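Local coordinates for serine-rich secreted cell wall anchored (LPXTG-motif ) protein (Lactobacillus reuteri ATCC 53608, PDB 5NXK) that probably acts as a cell-wall-anchored adhesin, a beta-solenoid that helps the bacterium attach in the gut of its host, at residues Lys122-Val127 with Leu163-Ala168; Val90-Asn95 with Thr111-Lys116; Ile252-Glu257 with Ala286-Asn291. One frame throughout, in Å; residues are numbered along the deposited sequence.

Interaction 1. Residues Lys122-Val127 with Leu163-Ala168; sequences KTLNLV and LYVSNA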
loop_
_atom_site.group_PDB
_atom_site.type_symbol
_atom_site.label_atom_id
_atom_site.label_comp_id
_atom_site.label_asym_id
_atom_site.label_seq_id
_atom_site.Cartn_x
_atom_site.Cartn_y
_atom_site.Cartn_z
ATOM N N LYS A 122 7.501 -7.100 4.115
ATOM C CA LYS A 122 6.496 -6.805 3.094
ATOM C C LYS A 122 6.662 -5.388 2.552
ATOM O O LYS A 122 6.533 -4.403 3.297
ATOM C CB LYS A 122 5.083 -6.978 3.654
ATOM C CG LYS A 122 4.883 -8.274 4.420
ATOM C CD LYS A 122 5.170 -9.479 3.529
ATOM C CE LYS A 122 4.648 -10.783 4.167
ATOM N NZ LYS A 122 5.145 -11.976 3.418
ATOM N N THR A 123 6.915 -5.308 1.252
ATOM C CA THR A 123 7.220 -4.057 0.585
ATOM C C THR A 123 6.313 -3.808 -0.622
ATOM O O THR A 123 6.139 -4.684 -1.472
ATOM C CB THR A 123 8.700 -4.039 0.112
ATOM O OG1 THR A 123 9.565 -4.304 1.229
ATOM C CG2 THR A 123 9.060 -2.692 -0.493
ATOM N N LEU A 124 5.768 -2.597 -0.704
ATOM C CA LEU A 124 5.049 -2.140 -1.886
ATOM C C LEU A 124 5.780 -0.962 -2.503
ATOM O O LEU A 124 5.925 0.095 -1.879
ATOM C CB LEU A 124 3.615 -1.739 -1.537
ATOM C CG LEU A 124 2.793 -1.089 -2.661
ATOM C CD1 LEU A 124 2.546 -2.099 -3.793
ATOM C CD2 LEU A 124 1.469 -0.566 -2.120
ATOM N N ASN A 125 6.238 -1.134 -3.736
ATOM C CA ASN A 125 6.876 -0.035 -4.446
ATOM C C ASN A 125 5.880 0.563 -5.435
ATOM O O ASN A 125 5.170 -0.166 -6.131
ATOM C CB ASN A 125 8.142 -0.505 -5.167
ATOM C CG ASN A 125 9.186 -1.029 -4.211
ATOM O OD1 ASN A 125 9.563 -0.349 -3.260
ATOM N ND2 ASN A 125 9.652 -2.251 -4.445
ATOM N N LEU A 126 5.807 1.891 -5.469
ATOM C CA LEU A 126 4.881 2.589 -6.335
ATOM C C LEU A 126 5.703 3.439 -7.290
ATOM O O LEU A 126 6.417 4.352 -6.867
ATOM C CB LEU A 126 3.895 3.445 -5.523
ATOM C CG LEU A 126 3.049 2.661 -4.515
ATOM C CD1 LEU A 126 2.154 3.600 -3.712
ATOM C CD2 LEU A 126 2.218 1.579 -5.228
ATOM N N VAL A 127 5.600 3.141 -8.586
ATOM C CA VAL A 127 6.552 3.670 -9.566
ATOM C C VAL A 127 5.817 4.363 -10.722
ATOM O O VAL A 127 4.682 4.003 -11.055
ATOM C CB VAL A 127 7.467 2.533 -10.126
ATOM C CG1 VAL A 127 8.572 3.101 -11.015
ATOM C CG2 VAL A 127 8.087 1.716 -8.991
ATOM N N LEU A 163 -4.528 0.585 2.190
ATOM C CA LEU A 163 -3.289 -0.171 2.000
ATOM C C LEU A 163 -2.811 -0.686 3.353
ATOM O O LEU A 163 -2.557 0.102 4.269
ATOM C CB LEU A 163 -2.204 0.702 1.354
ATOM C CG LEU A 163 -2.432 1.214 -0.070
ATOM C CD1 LEU A 163 -1.368 2.239 -0.457
ATOM C CD2 LEU A 163 -2.447 0.069 -1.092
ATOM N N TYR A 164 -2.677 -2.003 3.480
ATOM C CA TYR A 164 -2.235 -2.596 4.740
ATOM C C TYR A 164 -0.966 -3.382 4.444
ATOM O O TYR A 164 -0.989 -4.602 4.259
ATOM C CB TYR A 164 -3.333 -3.483 5.326
ATOM C CG TYR A 164 -3.150 -3.933 6.752
ATOM C CD1 TYR A 164 -3.258 -3.024 7.804
ATOM C CD2 TYR A 164 -2.911 -5.279 7.058
ATOM C CE1 TYR A 164 -3.119 -3.429 9.112
ATOM C CE2 TYR A 164 -2.777 -5.701 8.381
ATOM C CZ TYR A 164 -2.883 -4.769 9.398
ATOM O OH TYR A 164 -2.755 -5.144 10.715
ATOM N N VAL A 165 0.142 -2.650 4.403
ATOM C CA VAL A 165 1.423 -3.178 3.967
ATOM C C VAL A 165 2.354 -3.095 5.158
ATOM O O VAL A 165 2.624 -2.006 5.668
ATOM C CB VAL A 165 2.001 -2.376 2.786
ATOM C CG1 VAL A 165 3.392 -2.901 2.405
ATOM C CG2 VAL A 165 1.041 -2.404 1.595
ATOM N N SER A 166 2.851 -4.239 5.606
ATOM C CA SER A 166 3.469 -4.276 6.921
ATOM C C SER A 166 4.689 -3.362 7.068
ATOM O O SER A 166 4.798 -2.621 8.054
ATOM C CB SER A 166 3.858 -5.716 7.264
ATOM O OG SER A 166 4.285 -5.791 8.610
ATOM N N ASN A 167 5.615 -3.414 6.115
ATOM C CA ASN A 167 6.941 -2.832 6.374
ATOM C C ASN A 167 7.361 -1.629 5.560
ATOM O O ASN A 167 8.055 -0.749 6.079
ATOM C CB ASN A 167 8.011 -3.906 6.208
ATOM C CG ASN A 167 7.744 -5.096 7.083
ATOM O OD1 ASN A 167 7.342 -6.146 6.589
ATOM N ND2 ASN A 167 7.916 -4.931 8.394
ATOM N N ALA A 168 7.032 -1.604 4.274
ATOM C CA ALA A 168 7.480 -0.457 3.487
ATOM C C ALA A 168 6.579 -0.108 2.325
ATOM O O ALA A 168 6.132 -0.982 1.592
ATOM C CB ALA A 168 8.896 -0.698 2.984
#
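Strand 122-127 meets the turn 163-168 in a buried parallel backbone contact, close to the middle of the solenoid. Residues 163-164 form a short, weakly bonded strand, Val165 to Asn167 turn the corner, and Ala168 opens the strand 168-171 that lies beside 122-127 in the long parallel sheet. Thr123 and Ala168 form the parallel bridge, with their side chains on the same face of the sheet. Leu124 N donates to Ala168 O at 2.8 Å, almost straight at 174°. Lys122 O takes two donors, Asn167 N at 3.1 Å and Ala168 N at 3.0 Å, both in its carbonyl plane and both rather bent. The Asn167 side chain adds a third link to the same residue. With CG anti to its own carbonyl carbon (chi1 -56°), its OD1 swings back to Lys122 N, 2.7 Å away and straight at 169°, with the donor only slightly tilted from the amide plane. The amide nitrogen ND2 goes the other way, to Ile200 O on the next coil. Inside the solenoid, Val165 points at strand 122-127. Its CG1 lies 3.6 Å from Lys122 O, and its CG2 lies against Leu124, the two side chains meeting at about a right angle. Leu124 CD2 also reaches Leu163 CD2 at 4.1 Å. The aliphatic part of Lys122 rests on Ser166 CB, while its NZ leads off to a salt bridge with Asp98. The Asn167 amide therefore links its own coil to both neighbours, through Lys122 N on one side and Ile200 O on the other. Both its polar atoms are satisfied in a buried place, and this should fix its rotation. The backbone N and O of Lys122 are also both satisfied at the corner, where the regular ladder begins.

Interaction 2. Residues Val90-Asn95 with Thr111-Lys116; sequences VNMSSN and TLVWSK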
loop_
_atom_site.group_PDB
_atom_site.type_symbol
_atom_site.label_atom_id
_atom_site.label_comp_id
_atom_site.label_asym_id
_atom_site.label_seq_id
_atom_site.Cartn_x
_atom_site.Cartn_y
_atom_site.Cartn_z
ATOM N N VAL A 90 -3.514 -7.762 -4.457
ATOM C CA VAL A 90 -2.462 -8.653 -3.985
ATOM C C VAL A 90 -2.509 -8.788 -2.467
ATOM O O VAL A 90 -2.594 -7.799 -1.711
ATOM C CB VAL A 90 -1.054 -8.197 -4.381
ATOM C CG1 VAL A 90 -0.055 -9.313 -4.054
ATOM C CG2 VAL A 90 -1.002 -7.862 -5.865
ATOM N N ASN A 91 -2.456 -10.047 -2.052
ATOM C CA ASN A 91 -2.455 -10.450 -0.661
ATOM C C ASN A 91 -1.091 -11.048 -0.397
ATOM O O ASN A 91 -0.794 -12.143 -0.849
ATOM C CB ASN A 91 -3.582 -11.459 -0.391
ATOM C CG ASN A 91 -3.523 -12.069 1.004
ATOM O OD1 ASN A 91 -2.555 -11.889 1.741
ATOM N ND2 ASN A 91 -4.577 -12.801 1.369
ATOM N N MET A 92 -0.276 -10.311 0.347
ATOM C CA MET A 92 1.122 -10.633 0.598
ATOM C C MET A 92 1.177 -11.503 1.836
ATOM O O MET A 92 1.459 -11.021 2.935
ATOM C CB MET A 92 1.922 -9.336 0.785
ATOM C CG MET A 92 1.837 -8.421 -0.444
ATOM S SD MET A 92 2.576 -6.769 -0.224
ATOM C CE MET A 92 4.303 -7.209 -0.283
ATOM N N SER A 93 0.875 -12.784 1.657
ATOM C CA SER A 93 0.725 -13.688 2.790
ATOM C C SER A 93 1.835 -14.737 2.921
ATOM O O SER A 93 1.649 -15.739 3.606
ATOM C CB SER A 93 -0.634 -14.398 2.699
ATOM O OG SER A 93 -1.667 -13.602 3.257
ATOM N N SER A 94 2.980 -14.531 2.278
ATOM C CA SER A 94 4.091 -15.467 2.493
ATOM C C SER A 94 4.633 -15.363 3.900
ATOM O O SER A 94 4.532 -14.317 4.538
ATOM C CB SER A 94 5.227 -15.224 1.507
ATOM O OG SER A 94 4.758 -15.318 0.174
ATOM N N ASN A 95 5.215 -16.450 4.393
ATOM C CA ASN A 95 5.909 -16.386 5.668
ATOM C C ASN A 95 7.226 -15.613 5.543
ATOM O O ASN A 95 7.697 -15.028 6.517
ATOM C CB ASN A 95 6.100 -17.789 6.239
ATOM C CG ASN A 95 4.830 -18.306 6.913
ATOM O OD1 ASN A 95 4.055 -17.523 7.479
ATOM N ND2 ASN A 95 4.596 -19.614 6.831
ATOM N N THR A 111 -9.869 -2.208 0.141
ATOM C CA THR A 111 -8.461 -2.400 0.492
ATOM C C THR A 111 -7.749 -2.908 -0.755
ATOM O O THR A 111 -8.141 -3.934 -1.296
ATOM C CB THR A 111 -8.314 -3.374 1.645
ATOM O OG1 THR A 111 -8.985 -2.823 2.791
ATOM C CG2 THR A 111 -6.825 -3.634 1.971
ATOM N N LEU A 112 -6.729 -2.195 -1.227
ATOM C CA LEU A 112 -6.119 -2.522 -2.527
ATOM C C LEU A 112 -4.954 -3.501 -2.435
ATOM O O LEU A 112 -4.692 -4.262 -3.377
ATOM C CB LEU A 112 -5.645 -1.265 -3.261
ATOM C CG LEU A 112 -6.647 -0.212 -3.765
ATOM C CD1 LEU A 112 -7.553 0.326 -2.676
ATOM C CD2 LEU A 112 -5.877 0.923 -4.414
ATOM N N VAL A 113 -4.236 -3.457 -1.321
ATOM C CA VAL A 113 -3.107 -4.368 -1.077
ATOM C C VAL A 113 -3.110 -4.722 0.395
ATOM O O VAL A 113 -3.309 -3.846 1.242
ATOM C CB VAL A 113 -1.731 -3.750 -1.446
ATOM C CG1 VAL A 113 -0.599 -4.757 -1.176
ATOM C CG2 VAL A 113 -1.712 -3.315 -2.897
ATOM N N TRP A 114 -2.900 -5.998 0.708
ATOM C CA TRP A 114 -2.940 -6.416 2.106
ATOM C C TRP A 114 -1.744 -7.336 2.367
ATOM O O TRP A 114 -1.223 -7.924 1.439
ATOM C CB TRP A 114 -4.275 -7.110 2.416
ATOM C CG TRP A 114 -4.502 -7.513 3.844
ATOM C CD1 TRP A 114 -5.165 -6.798 4.808
ATOM C CD2 TRP A 114 -4.091 -8.736 4.468
ATOM N NE1 TRP A 114 -5.168 -7.493 6.002
ATOM C CE2 TRP A 114 -4.527 -8.692 5.812
ATOM C CE3 TRP A 114 -3.391 -9.861 4.025
ATOM C CZ2 TRP A 114 -4.278 -9.729 6.711
ATOM C CZ3 TRP A 114 -3.154 -10.895 4.917
ATOM C CH2 TRP A 114 -3.595 -10.821 6.242
ATOM N N SER A 115 -1.312 -7.449 3.613
ATOM C CA SER A 115 -0.152 -8.279 3.934
ATOM C C SER A 115 -0.241 -8.866 5.324
ATOM O O SER A 115 -0.945 -8.336 6.191
ATOM C CB SER A 115 1.135 -7.450 3.803
ATOM O OG SER A 115 1.205 -6.486 4.843
ATOM N N LYS A 116 0.466 -9.972 5.528
ATOM C CA LYS A 116 0.709 -10.504 6.861
ATOM C C LYS A 116 1.648 -9.556 7.599
ATOM O O LYS A 116 2.630 -9.082 7.027
ATOM C CB LYS A 116 1.344 -11.896 6.789
ATOM C CG LYS A 116 0.375 -13.067 6.668
ATOM C CD LYS A 116 1.164 -14.355 6.396
ATOM C CE LYS A 116 0.260 -15.572 6.258
ATOM N NZ LYS A 116 -0.931 -15.511 7.136
#
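Asn91 and Trp114 both carry CG anti to the backbone N (chi1 172° and -176°), which sends the amide and the indole out side by side from one face of two paired strands. The amide stands almost perpendicular to the ring. Its OD1 comes to the edge of the six-membered ring, 3.2 Å from Trp114 CE3. Ser93 OG reaches the same edge in the ring plane, 3.5 Å from Trp114 CZ3. Beneath these groups runs a parallel ladder. Trp114 N donates to Val90 O, Met92 N to Trp114 O at 2.8 Å, and Lys116 N to Met92 O at 3.0 Å. Met92 is the centre of an inverse gamma turn, and there the chain leaves the strand. On the opposite face Met92 CB packs 3.6 Å from Ser115 CB, and its sulphur reaches Val113 CG1 at 3.9 Å. Past the turn, the chain of Lys116, extended as far as CE and bent at its last torsion, runs along Ser93, with CD and CE beside the carbonyl oxygen Ser93 O. The indole is enclosed further by Tyr164, which stacks on it, and by Tyr87 and Phe150, which meet it edge-to-face. Ser115 OG bonds to Tyr164 O, tying this rung to the next coil. The chemistry differs on the two faces: on the inner one carbon and sulphur meet carbon, while outside the slightly positive C-H edge of the indole faces two oxygens. Asn91 OD1 lies by this edge, which is probably electrostatically favourable and may help keep the amide upright against the ring.

Interaction 3. Residues Ile252-Glu257 with Ala286-Asn291; sequences IIPQLE and AGTVAN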
loop_
_atom_site.group_PDB
_atom_site.type_symbol
_atom_site.label_atom_id
_atom_site.label_comp_id
_atom_site.label_asym_id
_atom_site.label_seq_id
_atom_site.Cartn_x
_atom_site.Cartn_y
_atom_site.Cartn_z
ATOM N N ILE A 252 1.730 8.183 14.679
ATOM C CA ILE A 252 2.584 7.193 15.313
ATOM C C ILE A 252 2.203 7.065 16.779
ATOM O O ILE A 252 2.729 7.773 17.636
ATOM C CB ILE A 252 4.058 7.551 15.194
ATOM C CG1 ILE A 252 4.380 7.962 13.749
ATOM C CG2 ILE A 252 4.927 6.353 15.641
ATOM C CD1 ILE A 252 5.804 8.398 13.538
ATOM N N ILE A 253 1.275 6.157 17.044
ATOM C CA ILE A 253 0.782 5.894 18.389
ATOM C C ILE A 253 0.726 4.380 18.574
ATOM O O ILE A 253 0.085 3.687 17.783
ATOM C CB ILE A 253 -0.626 6.525 18.617
ATOM C CG1 ILE A 253 -0.550 8.061 18.563
ATOM C CG2 ILE A 253 -1.199 6.093 19.960
ATOM C CD1 ILE A 253 -1.932 8.758 18.733
ATOM N N PRO A 254 1.430 3.854 19.589
ATOM C CA PRO A 254 1.474 2.391 19.750
ATOM C C PRO A 254 0.081 1.775 19.939
ATOM O O PRO A 254 -0.782 2.381 20.579
ATOM C CB PRO A 254 2.340 2.195 20.995
ATOM C CG PRO A 254 3.206 3.454 21.065
ATOM C CD PRO A 254 2.312 4.558 20.541
ATOM N N GLN A 255 -0.131 0.601 19.350
ATOM C CA GLN A 255 -1.411 -0.104 19.418
ATOM C C GLN A 255 -1.713 -0.632 20.824
ATOM O O GLN A 255 -2.877 -0.836 21.183
ATOM C CB GLN A 255 -1.421 -1.262 18.415
ATOM C CG GLN A 255 -1.580 -0.808 16.976
ATOM C CD GLN A 255 -3.026 -0.494 16.622
ATOM O OE1 GLN A 255 -3.477 0.648 16.770
ATOM N NE2 GLN A 255 -3.751 -1.496 16.112
ATOM N N LEU A 256 -0.654 -0.867 21.599
ATOM C CA LEU A 256 -0.744 -1.459 22.942
ATOM C C LEU A 256 0.239 -0.794 23.903
ATOM O O LEU A 256 1.178 -0.130 23.468
ATOM C CB LEU A 256 -0.464 -2.956 22.905
ATOM C CG LEU A 256 -1.308 -3.824 21.972
ATOM C CD1 LEU A 256 -0.696 -5.201 21.908
ATOM C CD2 LEU A 256 -2.758 -3.879 22.431
ATOM N N GLU A 257 0.027 -0.997 25.203
ATOM C CA GLU A 257 0.874 -0.426 26.261
ATOM C C GLU A 257 2.291 -1.012 26.363
ATOM O O GLU A 257 3.192 -0.361 26.892
ATOM C CB GLU A 257 0.193 -0.611 27.625
ATOM C CG GLU A 257 -1.081 0.175 27.847
ATOM C CD GLU A 257 -0.889 1.673 27.693
ATOM O OE1 GLU A 257 0.068 2.213 28.295
ATOM O OE2 GLU A 257 -1.696 2.310 26.981
ATOM N N ALA A 286 2.402 10.022 19.954
ATOM C CA ALA A 286 2.075 9.987 21.378
ATOM C C ALA A 286 2.359 8.601 21.942
ATOM O O ALA A 286 2.457 7.631 21.191
ATOM C CB ALA A 286 0.604 10.378 21.605
ATOM N N GLY A 287 2.519 8.512 23.261
ATOM C CA GLY A 287 2.853 7.246 23.893
ATOM C C GLY A 287 4.357 7.028 23.926
ATOM O O GLY A 287 5.132 7.963 23.709
ATOM N N THR A 288 4.780 5.789 24.176
ATOM C CA THR A 288 6.202 5.498 24.324
ATOM C C THR A 288 6.895 5.296 22.982
ATOM O O THR A 288 7.305 4.183 22.631
ATOM C CB THR A 288 6.432 4.265 25.217
ATOM O OG1 THR A 288 5.548 3.214 24.810
ATOM C CG2 THR A 288 6.129 4.612 26.657
ATOM N N VAL A 289 7.024 6.409 22.260
ATOM C CA VAL A 289 7.729 6.498 20.987
ATOM C C VAL A 289 8.863 7.507 21.167
ATOM O O VAL A 289 8.619 8.644 21.567
ATOM C CB VAL A 289 6.794 6.982 19.834
ATOM C CG1 VAL A 289 7.516 6.962 18.465
ATOM C CG2 VAL A 289 5.524 6.162 19.779
ATOM N N ALA A 290 10.099 7.109 20.877
ATOM C CA ALA A 290 11.191 8.084 20.812
ATOM C C ALA A 290 11.162 8.641 19.410
ATOM O O ALA A 290 11.428 7.914 18.451
ATOM C CB ALA A 290 12.555 7.448 21.129
ATOM N N ASN A 291 10.814 9.918 19.288
ATOM C CA ASN A 291 10.528 10.483 17.981
ATOM C C ASN A 291 11.446 11.639 17.625
ATOM O O ASN A 291 11.877 12.396 18.488
ATOM C CB ASN A 291 9.077 10.957 17.919
ATOM C CG ASN A 291 8.578 11.106 16.488
ATOM O OD1 ASN A 291 8.417 10.121 15.781
ATOM N ND2 ASN A 291 8.324 12.337 16.063
HETATM O O HOH W 1 4.033 2.079 27.148
#
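Ile252 ends strand 248-252, Ile253 and Pro254 follow it, and all three lie against the turn 286-289 of the next coil. Ile252 and Val289 meet at about a right angle. Ile252 CG2, anti to the backbone N, touches Val289 CG1 at 3.9 Å. The other Val289 branch, CG2, sits beside its own backbone N (CG1 anti, chi1 -175°) and approaches Pro254 CD at 3.7 Å. One valine thus serves two neighbours, one with each methyl. Ile253 has CG1 anti to the carbonyl carbon (chi1 -66°), as Ile252 does, but here it is CG1 that runs along Ala286, 4.0 Å from Ala286 CB. The proline ring packs with its CD edge close to Ala286 O and its CG near Val289 CG2. A single direct hydrogen bond joins the backbones: Ala286 N donates to Ile252 O at 3.2 Å, with the donor tilted from the carbonyl plane. Thr288 is the centre of an inverse gamma turn. A water donates to its OG1 at 3.0 Å and to Glu257 O at 2.6 Å, bridging the outer ends of the two segments, and the hydroxyl also bonds to Ile259 O. Gly287 has no side chain to crowd Pro254 CD, so the turn passes close to the ring. This is a corner of a right-handed parallel beta-helix, the pectate-lyase-like solenoid, where equivalent turns of successive coils stack on one another.

The three contacts follow one another along the solenoid, each joining neighbouring coils. Interactions 1 and 2 are adjacent, with centres 9 Å apart, and they touch. Strand 113-115 of interaction 2 is the sheet neighbour of strand 163-164 of interaction 1, and in the chain it is followed by strand 122-127. Lys122 NZ lies 2.7 Å from Ser94 O, a probable hydrogen bond. Interaction 3 is farther along, its centre 21 Å from that of interaction 1 and 25 Å from that of interaction 2, and it touches neither. Its strand 289-295 ends the same long parallel sheet that holds 122-127.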